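PDB 7DRG: PA0821 from Pseudomonas aeruginosa, which probably acts as the immunity protein (antitoxin) that neutralises a putative VRR-NUC nuclease effector of the type VI secretion system. Local coordinates for residues 36-47 / 175-186; 118-126 / 185-193. All coordinates share one frame; numbering follows the deposited sequence.

Contact 1: residues 36-47 / 175-186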
loop_
_atom_site.group_PDB
_atom_site.type_symbol
_atom_site.label_atom_id
_atom_site.label_comp_id
_atom_site.label_asym_id
_atom_site.label_seq_id
_atom_site.Cartn_x
_atom_site.Cartn_y
_atom_site.Cartn_z
ATOM N N ALA B 36 -3.841 -12.283 -8.730
ATOM C CA ALA B 36 -3.977 -11.059 -9.535
ATOM C C ALA B 36 -2.857 -10.967 -10.565
ATOM O O ALA B 36 -1.776 -11.333 -10.258
ATOM C CB ALA B 36 -3.969 -9.852 -8.628
ATOM N N VAL B 37 -3.166 -10.458 -11.750
ATOM C CA VAL B 37 -2.098 -10.268 -12.760
ATOM C C VAL B 37 -2.315 -8.911 -13.417
ATOM O O VAL B 37 -3.403 -8.612 -13.781
ATOM C CB VAL B 37 -1.997 -11.413 -13.776
ATOM C CG1 VAL B 37 -3.289 -11.638 -14.507
ATOM C CG2 VAL B 37 -0.857 -11.188 -14.755
ATOM N N LEU B 38 -1.257 -8.126 -13.474
ATOM C CA LEU B 38 -1.309 -6.792 -14.088
ATOM C C LEU B 38 -1.332 -6.962 -15.605
ATOM O O LEU B 38 -0.498 -7.640 -16.133
ATOM C CB LEU B 38 -0.110 -5.960 -13.628
ATOM C CG LEU B 38 -0.123 -4.487 -14.020
ATOM C CD1 LEU B 38 -1.344 -3.749 -13.508
ATOM C CD2 LEU B 38 1.149 -3.799 -13.590
ATOM N N CYS B 39 -2.301 -6.331 -16.237
ATOM C CA CYS B 39 -2.434 -6.464 -17.678
ATOM C C CYS B 39 -2.999 -5.168 -18.251
ATOM O O CYS B 39 -3.242 -4.194 -17.531
ATOM C CB CYS B 39 -3.309 -7.676 -18.020
ATOM S SG CYS B 39 -4.982 -7.527 -17.365
ATOM N N LEU B 40 -3.176 -5.156 -19.569
ATOM C CA LEU B 40 -3.809 -4.045 -20.269
ATOM C C LEU B 40 -5.251 -4.448 -20.558
ATOM O O LEU B 40 -5.499 -5.311 -21.406
ATOM C CB LEU B 40 -3.048 -3.728 -21.550
ATOM C CG LEU B 40 -3.670 -2.718 -22.509
ATOM C CD1 LEU B 40 -3.998 -1.423 -21.793
ATOM C CD2 LEU B 40 -2.696 -2.476 -23.663
ATOM N N ARG B 41 -6.195 -3.815 -19.869
ATOM C CA ARG B 41 -7.597 -4.207 -19.917
ATOM C C ARG B 41 -8.455 -3.072 -20.451
ATOM O O ARG B 41 -8.236 -1.900 -20.116
ATOM C CB ARG B 41 -8.099 -4.616 -18.530
ATOM C CG ARG B 41 -9.494 -5.237 -18.522
ATOM C CD ARG B 41 -9.814 -5.817 -17.132
ATOM N NE ARG B 41 -10.094 -4.782 -16.138
ATOM C CZ ARG B 41 -10.147 -5.037 -14.829
ATOM N NH1 ARG B 41 -9.912 -6.266 -14.402
ATOM N NH2 ARG B 41 -10.429 -4.079 -13.961
ATOM N N GLY B 42 -9.434 -3.431 -21.274
ATOM C CA GLY B 42 -10.430 -2.488 -21.758
ATOM C C GLY B 42 -11.805 -2.888 -21.264
ATOM O O GLY B 42 -12.121 -4.077 -21.182
ATOM N N THR B 43 -12.613 -1.885 -20.928
ATOM C CA THR B 43 -13.950 -2.068 -20.375
ATOM C C THR B 43 -14.926 -1.207 -21.163
ATOM O O THR B 43 -14.719 0.005 -21.290
ATOM C CB THR B 43 -13.975 -1.661 -18.902
ATOM O OG1 THR B 43 -13.022 -2.443 -18.170
ATOM C CG2 THR B 43 -15.356 -1.839 -18.313
ATOM N N LEU B 44 -15.978 -1.830 -21.699
ATOM C CA LEU B 44 -16.976 -1.135 -22.507
ATOM C C LEU B 44 -18.353 -1.424 -21.931
ATOM O O LEU B 44 -18.730 -2.589 -21.786
ATOM C CB LEU B 44 -16.906 -1.579 -23.974
ATOM C CG LEU B 44 -15.603 -1.301 -24.723
ATOM C CD1 LEU B 44 -15.661 -1.901 -26.117
ATOM C CD2 LEU B 44 -15.355 0.187 -24.801
ATOM N N TYR B 45 -19.089 -0.369 -21.588
ATOM C CA TYR B 45 -20.467 -0.484 -21.127
ATOM C C TYR B 45 -21.388 -0.171 -22.302
ATOM O O TYR B 45 -21.303 0.919 -22.873
ATOM C CB TYR B 45 -20.742 0.481 -19.972
ATOM C CG TYR B 45 -19.862 0.341 -18.736
ATOM C CD1 TYR B 45 -18.590 0.901 -18.695
ATOM C CD2 TYR B 45 -20.340 -0.299 -17.591
ATOM C CE1 TYR B 45 -17.797 0.810 -17.549
ATOM C CE2 TYR B 45 -19.559 -0.398 -16.451
ATOM C CZ TYR B 45 -18.294 0.157 -16.439
ATOM O OH TYR B 45 -17.528 0.059 -15.293
ATOM N N PHE B 46 -22.282 -1.103 -22.648
ATOM C CA PHE B 46 -23.065 -0.964 -23.874
ATOM C C PHE B 46 -24.468 -1.509 -23.650
ATOM O O PHE B 46 -24.728 -2.229 -22.686
ATOM C CB PHE B 46 -22.399 -1.683 -25.057
ATOM C CG PHE B 46 -22.366 -3.182 -24.912
ATOM C CD1 PHE B 46 -21.397 -3.797 -24.135
ATOM C CD2 PHE B 46 -23.301 -3.980 -25.555
ATOM C CE1 PHE B 46 -21.371 -5.175 -23.987
ATOM C CE2 PHE B 46 -23.274 -5.360 -25.416
ATOM C CZ PHE B 46 -22.303 -5.958 -24.630
ATOM N N LYS B 47 -25.373 -1.194 -24.578
ATOM C CA LYS B 47 -26.761 -1.622 -24.441
ATOM C C LYS B 47 -27.165 -2.558 -25.576
ATOM O O LYS B 47 -26.419 -2.786 -26.532
ATOM C CB LYS B 47 -27.703 -0.412 -24.371
ATOM C CG LYS B 47 -27.444 0.451 -23.139
ATOM C CD LYS B 47 -28.515 1.505 -22.925
ATOM C CE LYS B 47 -28.190 2.370 -21.723
ATOM N NZ LYS B 47 -29.282 3.350 -21.447
ATOM N N PRO B 175 -20.803 1.931 -27.485
ATOM C CA PRO B 175 -20.967 1.890 -26.027
ATOM C C PRO B 175 -21.378 3.236 -25.457
ATOM O O PRO B 175 -21.216 4.290 -26.077
ATOM C CB PRO B 175 -19.572 1.492 -25.521
ATOM C CG PRO B 175 -18.831 0.992 -26.740
ATOM C CD PRO B 175 -19.395 1.768 -27.883
ATOM N N GLU B 176 -21.898 3.184 -24.228
ATOM C CA GLU B 176 -22.232 4.409 -23.515
ATOM C C GLU B 176 -20.984 5.083 -22.959
ATOM O O GLU B 176 -20.891 6.316 -22.943
ATOM C CB GLU B 176 -23.206 4.097 -22.376
ATOM C CG GLU B 176 -24.378 3.213 -22.785
ATOM C CD GLU B 176 -25.394 3.941 -23.632
ATOM O OE1 GLU B 176 -25.877 5.000 -23.178
ATOM O OE2 GLU B 176 -25.702 3.452 -24.751
ATOM N N GLN B 177 -20.030 4.287 -22.490
ATOM C CA GLN B 177 -18.839 4.785 -21.823
ATOM C C GLN B 177 -17.854 3.636 -21.719
ATOM O O GLN B 177 -18.212 2.470 -21.905
ATOM C CB GLN B 177 -19.154 5.341 -20.431
ATOM C CG GLN B 177 -19.817 4.316 -19.521
ATOM C CD GLN B 177 -20.113 4.865 -18.143
ATOM O OE1 GLN B 177 -19.206 5.305 -17.432
ATOM N NE2 GLN B 177 -21.388 4.837 -17.749
ATOM N N GLY B 178 -16.609 3.975 -21.420
ATOM C CA GLY B 178 -15.594 2.943 -21.353
ATOM C C GLY B 178 -14.227 3.538 -21.104
ATOM O O GLY B 178 -14.045 4.760 -21.093
ATOM N N TYR B 179 -13.263 2.644 -20.910
ATOM C CA TYR B 179 -11.887 3.039 -20.619
ATOM C C TYR B 179 -10.988 1.831 -20.824
ATOM O O TYR B 179 -11.446 0.684 -20.812
ATOM C CB TYR B 179 -11.726 3.585 -19.186
ATOM C CG TYR B 179 -12.518 2.802 -18.167
ATOM C CD1 TYR B 179 -12.018 1.625 -17.617
ATOM C CD2 TYR B 179 -13.784 3.227 -17.776
ATOM C CE1 TYR B 179 -12.769 0.891 -16.701
ATOM C CE2 TYR B 179 -14.539 2.503 -16.865
ATOM C CZ TYR B 179 -14.028 1.344 -16.330
ATOM O OH TYR B 179 -14.795 0.642 -15.435
ATOM N N ALA B 180 -9.695 2.101 -20.976
ATOM C CA ALA B 180 -8.711 1.033 -21.083
ATOM C C ALA B 180 -7.388 1.512 -20.512
ATOM O O ALA B 180 -7.060 2.697 -20.584
ATOM C CB ALA B 180 -8.497 0.582 -22.529
ATOM N N GLY B 181 -6.632 0.574 -19.957
ATOM C CA GLY B 181 -5.336 0.892 -19.375
ATOM C C GLY B 181 -4.915 -0.239 -18.456
ATOM O O GLY B 181 -5.422 -1.351 -18.553
ATOM N N HIS B 182 -3.991 0.071 -17.558
ATOM C CA HIS B 182 -3.564 -0.929 -16.585
ATOM C C HIS B 182 -4.693 -1.333 -15.642
ATOM O O HIS B 182 -5.463 -0.495 -15.159
ATOM C CB HIS B 182 -2.393 -0.397 -15.766
ATOM C CG HIS B 182 -1.128 -0.250 -16.548
ATOM N ND1 HIS B 182 -0.765 0.932 -17.154
ATOM C CD2 HIS B 182 -0.146 -1.137 -16.838
ATOM C CE1 HIS B 182 0.393 0.774 -17.769
ATOM N NE2 HIS B 182 0.789 -0.473 -17.598
ATOM N N ALA B 183 -4.773 -2.632 -15.376
ATOM C CA ALA B 183 -5.702 -3.178 -14.395
ATOM C C ALA B 183 -5.187 -4.535 -13.951
ATOM O O ALA B 183 -4.382 -5.170 -14.636
ATOM C CB ALA B 183 -7.125 -3.319 -14.950
ATOM N N TYR B 184 -5.660 -4.970 -12.789
ATOM C CA TYR B 184 -5.425 -6.332 -12.331
ATOM C C TYR B 184 -6.632 -7.191 -12.666
ATOM O O TYR B 184 -7.747 -6.890 -12.230
ATOM C CB TYR B 184 -5.162 -6.392 -10.827
ATOM C CG TYR B 184 -3.773 -5.966 -10.472
ATOM C CD1 TYR B 184 -2.702 -6.840 -10.605
ATOM C CD2 TYR B 184 -3.516 -4.670 -10.054
ATOM C CE1 TYR B 184 -1.418 -6.436 -10.306
ATOM C CE2 TYR B 184 -2.233 -4.261 -9.741
ATOM C CZ TYR B 184 -1.191 -5.145 -9.878
ATOM O OH TYR B 184 0.090 -4.744 -9.583
ATOM N N ASN B 185 -6.410 -8.259 -13.427
ATOM C CA ASN B 185 -7.394 -9.333 -13.462
ATOM C C ASN B 185 -7.255 -10.125 -12.174
ATOM O O ASN B 185 -6.139 -10.448 -11.765
ATOM C CB ASN B 185 -7.179 -10.253 -14.662
ATOM C CG ASN B 185 -7.652 -9.641 -15.957
ATOM O OD1 ASN B 185 -8.483 -8.731 -15.957
ATOM N ND2 ASN B 185 -7.147 -10.155 -17.070
ATOM N N LEU B 186 -8.375 -10.422 -11.525
ATOM C CA LEU B 186 -8.361 -11.213 -10.302
ATOM C C LEU B 186 -8.804 -12.641 -10.601
ATOM O O LEU B 186 -9.322 -12.951 -11.678
ATOM C CB LEU B 186 -9.267 -10.588 -9.238
ATOM C CG LEU B 186 -8.996 -9.115 -8.923
ATOM C CD1 LEU B 186 -9.902 -8.656 -7.781
ATOM C CD2 LEU B 186 -7.532 -8.883 -8.579
HETATM O O HOH W 1 -10.143 -5.585 -11.251
HETATM O O HOH W 2 -24.704 1.232 -25.947
#

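Contact 2: residues 118-126 / 185-193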
loop_
_atom_site.group_PDB
_atom_site.type_symbol
_atom_site.label_atom_id
_atom_site.label_comp_id
_atom_site.label_asym_id
_atom_site.label_seq_id
_atom_site.Cartn_x
_atom_site.Cartn_y
_atom_site.Cartn_z
ATOM N N LYS B 118 -4.252 -22.778 -13.958
ATOM C CA LYS B 118 -5.356 -23.373 -13.223
ATOM C C LYS B 118 -6.600 -22.515 -13.409
ATOM O O LYS B 118 -6.506 -21.309 -13.634
ATOM C CB LYS B 118 -4.998 -23.499 -11.743
ATOM C CG LYS B 118 -3.694 -24.255 -11.511
ATOM C CD LYS B 118 -3.557 -24.760 -10.083
ATOM C CE LYS B 118 -2.789 -23.785 -9.213
ATOM N NZ LYS B 118 -3.548 -22.535 -8.971
ATOM N N SER B 119 -7.776 -23.150 -13.347
ATOM C CA SER B 119 -9.010 -22.390 -13.525
ATOM C C SER B 119 -9.161 -21.304 -12.464
ATOM O O SER B 119 -9.840 -20.298 -12.708
ATOM C CB SER B 119 -10.223 -23.333 -13.511
ATOM O OG SER B 119 -10.342 -23.990 -12.256
ATOM N N ARG B 120 -8.520 -21.481 -11.306
ATOM C CA ARG B 120 -8.539 -20.521 -10.216
ATOM C C ARG B 120 -7.580 -19.357 -10.441
ATOM O O ARG B 120 -7.713 -18.321 -9.781
ATOM C CB ARG B 120 -8.188 -21.253 -8.915
ATOM C CG ARG B 120 -8.444 -20.497 -7.631
ATOM C CD ARG B 120 -7.987 -21.344 -6.464
ATOM N NE ARG B 120 -8.297 -20.736 -5.178
ATOM C CZ ARG B 120 -7.865 -21.214 -4.018
ATOM N NH1 ARG B 120 -7.103 -22.299 -4.000
ATOM N NH2 ARG B 120 -8.187 -20.606 -2.885
ATOM N N ASP B 121 -6.618 -19.505 -11.349
ATOM C CA ASP B 121 -5.601 -18.482 -11.561
ATOM C C ASP B 121 -6.154 -17.295 -12.338
ATOM O O ASP B 121 -6.842 -17.459 -13.350
ATOM C CB ASP B 121 -4.414 -19.041 -12.343
ATOM C CG ASP B 121 -3.552 -19.988 -11.540
ATOM O OD1 ASP B 121 -3.592 -19.934 -10.291
ATOM O OD2 ASP B 121 -2.814 -20.776 -12.175
ATOM N N ALA B 122 -5.805 -16.093 -11.883
ATOM C CA ALA B 122 -5.908 -14.920 -12.743
ATOM C C ALA B 122 -5.009 -15.095 -13.957
ATOM O O ALA B 122 -3.925 -15.676 -13.867
ATOM C CB ALA B 122 -5.515 -13.657 -11.976
ATOM N N GLY B 123 -5.477 -14.608 -15.107
ATOM C CA GLY B 123 -4.701 -14.671 -16.324
ATOM C C GLY B 123 -4.706 -13.326 -17.023
ATOM O O GLY B 123 -5.607 -12.507 -16.836
ATOM N N ALA B 124 -3.677 -13.114 -17.844
ATOM C CA ALA B 124 -3.488 -11.822 -18.493
ATOM C C ALA B 124 -4.296 -11.661 -19.773
ATOM O O ALA B 124 -4.489 -10.527 -20.216
ATOM C CB ALA B 124 -2.001 -11.602 -18.788
ATOM N N TRP B 125 -4.781 -12.751 -20.363
ATOM C CA TRP B 125 -5.690 -12.702 -21.500
ATOM C C TRP B 125 -7.108 -12.902 -20.984
ATOM O O TRP B 125 -7.358 -13.832 -20.211
ATOM C CB TRP B 125 -5.371 -13.792 -22.525
ATOM C CG TRP B 125 -4.034 -13.693 -23.207
ATOM C CD1 TRP B 125 -2.870 -14.278 -22.814
ATOM C CD2 TRP B 125 -3.748 -13.011 -24.437
ATOM N NE1 TRP B 125 -1.868 -13.988 -23.712
ATOM C CE2 TRP B 125 -2.382 -13.212 -24.716
ATOM C CE3 TRP B 125 -4.510 -12.243 -25.320
ATOM C CZ2 TRP B 125 -1.760 -12.670 -25.840
ATOM C CZ3 TRP B 125 -3.893 -11.707 -26.441
ATOM C CH2 TRP B 125 -2.530 -11.927 -26.690
ATOM N N LEU B 126 -8.024 -12.037 -21.407
ATOM C CA LEU B 126 -9.394 -12.064 -20.908
ATOM C C LEU B 126 -10.345 -11.620 -22.007
ATOM O O LEU B 126 -10.043 -10.685 -22.753
ATOM C CB LEU B 126 -9.557 -11.143 -19.697
ATOM C CG LEU B 126 -10.987 -10.911 -19.204
ATOM C CD1 LEU B 126 -11.431 -12.100 -18.380
ATOM C CD2 LEU B 126 -11.099 -9.608 -18.416
ATOM N N ASN B 185 -6.410 -8.259 -13.427
ATOM C CA ASN B 185 -7.394 -9.333 -13.462
ATOM C C ASN B 185 -7.255 -10.125 -12.174
ATOM O O ASN B 185 -6.139 -10.448 -11.765
ATOM C CB ASN B 185 -7.179 -10.253 -14.662
ATOM C CG ASN B 185 -7.652 -9.641 -15.957
ATOM O OD1 ASN B 185 -8.483 -8.731 -15.957
ATOM N ND2 ASN B 185 -7.147 -10.155 -17.070
ATOM N N LEU B 186 -8.375 -10.422 -11.525
ATOM C CA LEU B 186 -8.361 -11.213 -10.302
ATOM C C LEU B 186 -8.804 -12.641 -10.601
ATOM O O LEU B 186 -9.322 -12.951 -11.678
ATOM C CB LEU B 186 -9.267 -10.588 -9.238
ATOM C CG LEU B 186 -8.996 -9.115 -8.923
ATOM C CD1 LEU B 186 -9.902 -8.656 -7.781
ATOM C CD2 LEU B 186 -7.532 -8.883 -8.579
ATOM N N SER B 187 -8.584 -13.513 -9.622
ATOM C CA SER B 187 -8.988 -14.902 -9.747
ATOM C C SER B 187 -10.472 -14.992 -10.101
ATOM O O SER B 187 -11.293 -14.297 -9.487
ATOM C CB SER B 187 -8.712 -15.644 -8.438
ATOM O OG SER B 187 -9.388 -16.891 -8.437
ATOM N N PRO B 188 -10.850 -15.807 -11.090
ATOM C CA PRO B 188 -12.268 -15.878 -11.477
ATOM C C PRO B 188 -13.171 -16.399 -10.378
ATOM O O PRO B 188 -14.366 -16.084 -10.372
ATOM C CB PRO B 188 -12.255 -16.830 -12.683
ATOM C CG PRO B 188 -10.861 -16.752 -13.214
ATOM C CD PRO B 188 -9.979 -16.550 -12.015
ATOM N N THR B 189 -12.638 -17.186 -9.448
ATOM C CA THR B 189 -13.444 -17.786 -8.394
ATOM C C THR B 189 -13.121 -17.275 -7.004
ATOM O O THR B 189 -13.990 -17.319 -6.129
ATOM C CB THR B 189 -13.282 -19.311 -8.396
ATOM O OG1 THR B 189 -11.890 -19.649 -8.310
ATOM C CG2 THR B 189 -13.866 -19.892 -9.657
ATOM N N SER B 190 -11.894 -16.808 -6.774
ATOM C CA SER B 190 -11.429 -16.474 -5.431
ATOM C C SER B 190 -11.150 -14.985 -5.267
ATOM O O SER B 190 -10.385 -14.597 -4.378
ATOM C CB SER B 190 -10.181 -17.285 -5.079
ATOM O OG SER B 190 -10.444 -18.677 -5.117
ATOM N N TRP B 191 -11.786 -14.146 -6.089
ATOM C CA TRP B 191 -11.482 -12.717 -6.128
ATOM C C TRP B 191 -11.691 -12.032 -4.782
ATOM O O TRP B 191 -11.048 -11.010 -4.507
ATOM C CB TRP B 191 -12.347 -12.046 -7.194
ATOM C CG TRP B 191 -13.747 -12.572 -7.154
ATOM C CD1 TRP B 191 -14.244 -13.635 -7.856
ATOM C CD2 TRP B 191 -14.819 -12.096 -6.336
ATOM N NE1 TRP B 191 -15.563 -13.840 -7.533
ATOM C CE2 TRP B 191 -15.940 -12.906 -6.603
ATOM C CE3 TRP B 191 -14.942 -11.057 -5.408
ATOM C CZ2 TRP B 191 -17.171 -12.708 -5.980
ATOM C CZ3 TRP B 191 -16.160 -10.864 -4.789
ATOM C CH2 TRP B 191 -17.259 -11.684 -5.076
ATOM N N ASP B 192 -12.597 -12.549 -3.945
ATOM C CA ASP B 192 -12.793 -11.933 -2.637
ATOM C C ASP B 192 -11.521 -11.998 -1.799
ATOM O O ASP B 192 -11.271 -11.105 -0.981
ATOM C CB ASP B 192 -13.956 -12.593 -1.896
ATOM C CG ASP B 192 -14.371 -11.814 -0.665
ATOM O OD1 ASP B 192 -14.830 -10.659 -0.817
ATOM O OD2 ASP B 192 -14.239 -12.356 0.453
ATOM N N ASN B 193 -10.704 -13.040 -1.993
ATOM C CA ASN B 193 -9.401 -13.103 -1.336
ATOM C C ASN B 193 -8.445 -12.048 -1.861
ATOM O O ASN B 193 -7.478 -11.694 -1.176
ATOM C CB ASN B 193 -8.732 -14.463 -1.554
ATOM C CG ASN B 193 -9.490 -15.608 -0.928
ATOM O OD1 ASN B 193 -10.311 -15.414 -0.033
ATOM N ND2 ASN B 193 -9.199 -16.821 -1.387
#

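Contact 1: residues 36-47 / 175-186
Arg41 passes over Ala183, whose CB sits under one face of the guanidinium, 3.5 Å from CZ. With CG anti to the backbone N (chi1 -171°) and a bend at chi3, the arginine chain rises off its own strand to the Asn185 amide. NH1 gives that group a hydrogen bond in its carbonyl plane, 3.2 Å from OD1, the two flat groups turned 30° apart. Water 1 links Arg41 NH2 to the Tyr184 carbonyl. Farther along this face, Tyr45 and Tyr179 slant across one another and their hydroxyls share a hydrogen bond, OH to OH 2.8 Å; the Tyr179 ring runs beside Thr43, whose OG1 turns to Glu147. On the reverse face, Leu38 CD1 lies over the Tyr184 ring in a CH-pi contact, 4.0 Å from its centroid, while Tyr184 OH bonds to Leu17 O. Leu44 and Ala180 there pack against helix 161-173. Past the last strand pair, water 2 joins Lys47 N to Glu176 OE2. Reciprocal backbone bonds run from Val37-Asn185 to Thr43-Tyr179; beyond them Tyr45 N bonds to Gln177 O and Tyr45 O receives Glu176 N. Segment 175-186 turns a corner at Gly181: an antiparallel beta ladder at the centre of this TsiV-family immunity protein.

Contact 2: residues 118-126 / 185-193
Three hydrogen bonds, each using a side-chain donor, join the loop 118-126 to the chain leaving strand 182-186. Ser187 OG donates to the Arg120 carbonyl, in its plane and on a lone pair, with 2.6 Å between OG and O. A torsion that sets OG anti to its own backbone N (chi1 166°) brings the hydroxyl there, and the same oxygen accepts from Ser190 N at 3.0 Å, closing an ST motif. Arg120, extended, gives its NE-H to Ser190 OG, nearly in the guanidinium plane, with an N-H...O angle of 163°; its NH2 forms a salt bridge with Glu31. Deeper in, Asn185 ND2 meets the Gly123 carbonyl almost head-on at 2.8 Å from O, the acceptor lying near the amide plane.

Van der Waals contacts, mostly carbon against polar atoms, lie beside these bonds. Ala122 CB presses on the backbone of 185-187, 3.3 Å from Asn185 O, and Pro188 CD rests 3.5 Å from Asp121 O. Leu126 lays CB and CD2 along the Asn185 amide, while Thr189 crosses the Arg120 side chain at about a right angle, OG1 touching CG.

A salt bridge, Lys118 NZ to Asp121 OD1 2.9 Å, braces the type I turn 118-121. The Arg120 and Gly123 carbonyls, in an irregular loop, are bonded by Ser187 and Asn185 side chains rather than a strand partner, and Ser187 couples the loop to the turn before helix 191-204.

How the contacts relate
Contact 1 lies at the middle of the chain and is almost wholly buried, whereas contact 2, with its centre about 15 Å from that of contact 1, is only partly buried. They share Asn185 and Leu186 at the end of strand 182-186. The Asn185 amide serves both, its oxygen turned to strand 34-46 and its nitrogen to the loop 118-126, with Ser149 as a further partner. The loop also packs directly on strand 34-46, where Val37 CG1 comes 3.3 Å from Gly123 C. Regular backbone pairing dominates in 36-47 / 175-186; in 118-126 / 185-193 scattered side-chain bonds to carbonyls and a hydroxyl take over as the chain leaves the sheet.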